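Local coordinates for protein beta sliding clamp (Borrelia burgdorferi, PDB 6DJ8) that probably encircles DNA as a ring-shaped head-to-tail homodimer and tethers DNA polymerases and other proteins to it, making replication processive, at residues A[279-284]-A[362-367]; A[353-358]-A[373-378]. All blocks are in the same frame, centred on the assembly; numbering follows the deposited sequence. Where two conformers were deposited one is given.

Both contacts belong to the C-terminal domain and involve the same antiparallel sheet, where strands 362-367 and 373-376 are neighbours; their centres are about 9 Å apart. Interaction 1 is strand pairing within that sheet, held by backbone hydrogen bonds and one serine hydroxyl, with a buried face of Ser-280, Val-282, Ile-363 and Ile-365 and a more solvent-accessible face carrying Lys-279, Leu-281 and Gln-366. Interaction 2 is buried throughout and has no hydrogen bond between its segments: the last part of helix 348-355 and the turn from Ile-355 to Phe-358 rest on strand 373-376 through apolar and aromatic contacts. Ile-363 joins the two by touching Phe-358, Ile-355 and Leu-375, while Glu-364 bonds to Ser-376.

Interaction 1: residues A[279-284]-A[362-367]; sequences KSLVSL and KIEIQF
Two neighbouring antiparallel strands of the C-terminal domain's sheet, 279-283 and 362-367, pair edge to edge through their backbones, and their side chains meet on both faces of the sheet. Ser-280 and Ile-365 form one hydrogen-bonded pair, with Ser-280 N giving to Ile-365 O at 2.8 Å and Ile-365 N returning a straighter bond to Ser-280 O. Val-282 and Ile-363 form the next, Ile-363 N reaching Val-282 O at 2.8 Å. The Ser-280 hydroxyl adds a bond of its own: with chi1 at 83°, OG sits between the backbone N and carbonyl carbon and turns back to Ile-365 O at 3.0 Å, in the carbonyl plane and on a lone pair. On the buried face, which Ser-280 shares with Val-282, Ile-363 and Ile-365, Val-282 CG2 meets the tip of Ile-365, CD1, at 4.1 Å, and Val-282 CB meets the CG2 branch of Ile-363. Leu-284, at the start of the following helix, adds CD1 against Ile-363 CB, and Phe-351 of helix 348-355 packs on Ile-365. On the other face, Leu-281 lies nearly square across Lys-362, its CD2 3.8 Å from Lys-362 CD. A water links Ser-280 O to Gln-366 NE2, accepting from the amide and donating to the carbonyl at 2.7 Å. Ile-365 O is thus gripped by two donors from one residue, which ties the rotation of the buried serine hydroxyl to the strand pairing.

Interaction 2: residues A[353-358]-A[373-378]; sequences EAISVF and LKLSEP
Buried, largely apolar packing joins the last part of helix 348-355 and the type I beta turn from Ile-355 to Phe-358 to strand 373-376 in the C-terminal domain. Leu-375 provides the meeting point on the strand: its CD2 methyl lies 3.7 Å from Ala-354 CB and 4.0 Å from Ile-355 CG2, while its CB meets Phe-358 CZ from another direction. The leucine and phenylalanine side chains are nearly perpendicular. Within the turn, Phe-358 N is bonded to Ile-355 O; Phe-358 CG lies anti to its own carbonyl carbon (chi1 -79°), and the ring extends to the strand. Its CE2 comes within 3.3 Å of Ser-376 C, which lies at the ring edge, near its plane. This is helix-on-sheet packing within one domain of the processivity ring, on the sheet face that also carries Ile-363, a further neighbour of the ring. The side chains of Glu-377 and Phe-358 run antiparallel alongside one another, Glu-377 CG standing obliquely to the ring at 3.3 Å from Phe-358 CD2. The carboxylate plane is turned 86° from that of the ring. Glu-377 OE2 forms a salt bridge with Arg-166 NH2 and accepts from Glu-359 N, whereas OE1 accepts from Asn-380 ND2.

Interaction 1: residues A[279-284]-A[362-367]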
# COMPACT_ATOMS: atom_id res chain seq x y z
N LYS A 279 -38.50 -2.12 -12.62
CA LYS A 279 -38.01 -1.58 -11.35
C LYS A 279 -37.58 -2.71 -10.43
O LYS A 279 -38.31 -3.68 -10.24
CB LYS A 279 -39.08 -0.75 -10.64
CG LYS A 279 -39.77 0.32 -11.49
CD LYS A 279 -40.86 1.02 -10.68
CE LYS A 279 -41.11 2.44 -11.16
NZ LYS A 279 -41.18 2.51 -12.64
N SER A 280 -36.40 -2.54 -9.82
CA SER A 280 -35.87 -3.54 -8.89
C SER A 280 -35.47 -2.86 -7.59
O SER A 280 -35.18 -1.66 -7.56
CB SER A 280 -34.65 -4.29 -9.46
OG SER A 280 -33.46 -3.55 -9.27
N LEU A 281 -35.52 -3.63 -6.51
CA LEU A 281 -35.10 -3.18 -5.19
C LEU A 281 -34.14 -4.23 -4.65
O LEU A 281 -34.52 -5.40 -4.53
CB LEU A 281 -36.30 -3.02 -4.24
CG LEU A 281 -35.97 -2.35 -2.91
CD1 LEU A 281 -35.59 -0.90 -3.12
CD2 LEU A 281 -37.13 -2.45 -1.95
N VAL A 282 -32.90 -3.83 -4.39
CA VAL A 282 -31.83 -4.78 -4.06
C VAL A 282 -31.17 -4.39 -2.75
O VAL A 282 -30.91 -3.21 -2.50
CB VAL A 282 -30.77 -4.86 -5.17
CG1 VAL A 282 -29.82 -6.04 -4.90
CG2 VAL A 282 -31.42 -4.99 -6.54
N SER A 283 -30.89 -5.39 -1.92
CA SER A 283 -30.16 -5.16 -0.69
C SER A 283 -28.73 -4.74 -1.01
O SER A 283 -28.02 -5.43 -1.75
CB SER A 283 -30.18 -6.44 0.15
OG SER A 283 -29.14 -6.45 1.11
N LEU A 284 -28.30 -3.59 -0.46
CA LEU A 284 -27.06 -2.95 -0.87
C LEU A 284 -25.83 -3.75 -0.46
O LEU A 284 -24.92 -3.97 -1.27
CB LEU A 284 -26.98 -1.53 -0.31
CG LEU A 284 -25.83 -0.63 -0.79
CD1 LEU A 284 -25.88 -0.39 -2.29
CD2 LEU A 284 -25.81 0.69 -0.02
N LYS A 362 -31.25 -0.51 1.16
CA LYS A 362 -31.59 -1.03 -0.15
C LYS A 362 -31.32 0.03 -1.21
O LYS A 362 -31.18 1.22 -0.90
CB LYS A 362 -33.06 -1.47 -0.19
CG LYS A 362 -33.40 -2.44 0.94
CD LYS A 362 -34.47 -3.44 0.55
CE LYS A 362 -34.72 -4.48 1.66
NZ LYS A 362 -33.94 -5.75 1.41
N ILE A 363 -31.23 -0.40 -2.46
CA ILE A 363 -31.02 0.49 -3.59
C ILE A 363 -32.06 0.21 -4.66
O ILE A 363 -32.40 -0.95 -4.91
CB ILE A 363 -29.59 0.35 -4.14
CG1 ILE A 363 -29.33 1.35 -5.26
CG2 ILE A 363 -29.35 -1.06 -4.64
CD1 ILE A 363 -27.90 1.29 -5.83
N GLU A 364 -32.59 1.26 -5.27
CA GLU A 364 -33.51 1.11 -6.39
C GLU A 364 -32.71 1.13 -7.69
O GLU A 364 -31.86 2.00 -7.88
CB GLU A 364 -34.57 2.21 -6.40
CG GLU A 364 -35.20 2.51 -5.05
CD GLU A 364 -36.09 3.75 -5.09
OE1 GLU A 364 -35.56 4.85 -5.31
OE2 GLU A 364 -37.31 3.62 -4.91
N ILE A 365 -32.97 0.15 -8.55
CA ILE A 365 -32.35 0.07 -9.87
C ILE A 365 -33.49 -0.07 -10.87
O ILE A 365 -34.23 -1.07 -10.84
CB ILE A 365 -31.37 -1.09 -10.00
CG1 ILE A 365 -30.25 -0.96 -8.96
CG2 ILE A 365 -30.80 -1.13 -11.42
CD1 ILE A 365 -29.42 -2.22 -8.78
N GLN A 366 -33.66 0.93 -11.73
CA GLN A 366 -34.79 1.00 -12.64
C GLN A 366 -34.27 1.32 -14.04
O GLN A 366 -33.23 1.97 -14.19
CB GLN A 366 -35.78 2.06 -12.19
CG GLN A 366 -36.17 1.91 -10.74
CD GLN A 366 -37.01 3.07 -10.24
OE1 GLN A 366 -37.23 4.04 -10.96
NE2 GLN A 366 -37.49 2.96 -9.01
N PHE A 367 -35.00 0.86 -15.05
CA PHE A 367 -34.57 1.07 -16.43
C PHE A 367 -35.72 0.75 -17.37
O PHE A 367 -36.61 -0.05 -17.06
CB PHE A 367 -33.38 0.19 -16.81
CG PHE A 367 -33.64 -1.27 -16.67
CD1 PHE A 367 -33.51 -1.91 -15.45
CD2 PHE A 367 -34.02 -2.02 -17.78
CE1 PHE A 367 -33.76 -3.29 -15.33
CE2 PHE A 367 -34.26 -3.39 -17.68
CZ PHE A 367 -34.14 -4.02 -16.45
O HOH W 1 -37.15 0.13 -7.93

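Interaction 2: residues A[353-358]-A[373-378]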
# COMPACT_ATOMS: atom_id res chain seq x y z
N GLU A 353 -18.50 1.73 -8.32
CA GLU A 353 -18.23 3.09 -7.86
C GLU A 353 -19.51 3.78 -7.44
O GLU A 353 -19.54 4.49 -6.43
CB GLU A 353 -17.55 3.91 -8.95
CG GLU A 353 -16.16 4.29 -8.66
CD GLU A 353 -15.71 5.48 -9.50
OE1 GLU A 353 -15.02 6.37 -8.93
OE2 GLU A 353 -16.07 5.51 -10.71
N ALA A 354 -20.57 3.63 -8.23
CA ALA A 354 -21.81 4.34 -7.92
C ALA A 354 -22.41 3.81 -6.62
O ALA A 354 -22.71 4.57 -5.70
CB ALA A 354 -22.79 4.22 -9.09
N ILE A 355 -22.55 2.48 -6.50
CA ILE A 355 -23.25 2.02 -5.31
C ILE A 355 -22.43 2.26 -4.04
O ILE A 355 -23.00 2.31 -2.95
CB ILE A 355 -23.64 0.54 -5.44
CG1 ILE A 355 -22.41 -0.35 -5.29
CG2 ILE A 355 -24.37 0.29 -6.75
CD1 ILE A 355 -22.77 -1.82 -5.36
N SER A 356 -21.12 2.47 -4.17
CA SER A 356 -20.31 2.70 -2.98
C SER A 356 -20.63 4.03 -2.29
O SER A 356 -20.22 4.23 -1.15
CB SER A 356 -18.82 2.65 -3.33
OG SER A 356 -18.40 3.89 -3.90
N VAL A 357 -21.36 4.94 -2.94
CA VAL A 357 -21.72 6.18 -2.25
C VAL A 357 -23.09 6.12 -1.61
O VAL A 357 -23.46 7.06 -0.89
CB VAL A 357 -21.60 7.40 -3.20
CG1 VAL A 357 -20.23 7.40 -3.87
CG2 VAL A 357 -22.72 7.41 -4.24
N PHE A 358 -23.83 5.02 -1.78
CA PHE A 358 -25.17 4.91 -1.22
C PHE A 358 -25.10 4.61 0.27
O PHE A 358 -24.18 3.93 0.73
CB PHE A 358 -25.97 3.83 -1.95
CG PHE A 358 -26.53 4.29 -3.26
CD1 PHE A 358 -25.69 4.66 -4.29
CD2 PHE A 358 -27.90 4.32 -3.47
CE1 PHE A 358 -26.19 5.09 -5.49
CE2 PHE A 358 -28.41 4.75 -4.68
CZ PHE A 358 -27.56 5.14 -5.69
N LEU A 373 -29.70 2.86 -17.15
CA LEU A 373 -29.98 2.34 -15.83
C LEU A 373 -29.97 3.49 -14.83
O LEU A 373 -29.04 4.30 -14.82
CB LEU A 373 -28.93 1.29 -15.45
CG LEU A 373 -29.29 0.18 -14.48
CD1 LEU A 373 -30.29 -0.72 -15.14
CD2 LEU A 373 -28.04 -0.60 -14.09
N LYS A 374 -30.99 3.56 -13.99
CA LYS A 374 -31.10 4.61 -12.99
C LYS A 374 -30.96 4.01 -11.60
O LYS A 374 -31.65 3.05 -11.25
CB LYS A 374 -32.42 5.36 -13.10
CG LYS A 374 -32.63 6.37 -11.97
CD LYS A 374 -33.81 7.31 -12.30
CE LYS A 374 -35.12 6.79 -11.73
NZ LYS A 374 -35.05 6.54 -10.27
N LEU A 375 -30.04 4.58 -10.82
CA LEU A 375 -29.81 4.17 -9.44
C LEU A 375 -30.24 5.28 -8.50
O LEU A 375 -29.86 6.44 -8.70
CB LEU A 375 -28.32 3.88 -9.19
CG LEU A 375 -27.70 2.55 -9.60
CD1 LEU A 375 -28.07 2.18 -11.00
CD2 LEU A 375 -26.13 2.63 -9.42
N SER A 376 -30.98 4.91 -7.46
CA SER A 376 -31.42 5.87 -6.47
C SER A 376 -31.65 5.16 -5.15
O SER A 376 -31.76 3.94 -5.08
CB SER A 376 -32.70 6.58 -6.93
OG SER A 376 -33.67 5.61 -7.26
N GLU A 377 -31.75 5.97 -4.10
CA GLU A 377 -32.10 5.59 -2.74
C GLU A 377 -33.60 5.74 -2.55
O GLU A 377 -34.19 6.70 -3.04
CB GLU A 377 -31.36 6.47 -1.72
CG GLU A 377 -29.88 6.15 -1.58
CD GLU A 377 -29.11 7.16 -0.73
OE1 GLU A 377 -29.51 8.34 -0.68
OE2 GLU A 377 -28.08 6.77 -0.12
N PRO A 378 -34.24 4.76 -1.90
CA PRO A 378 -35.66 4.91 -1.55
C PRO A 378 -35.86 6.13 -0.66
O PRO A 378 -35.07 6.40 0.24
CB PRO A 378 -36.00 3.61 -0.81
CG PRO A 378 -35.04 2.59 -1.38
CD PRO A 378 -33.77 3.39 -1.57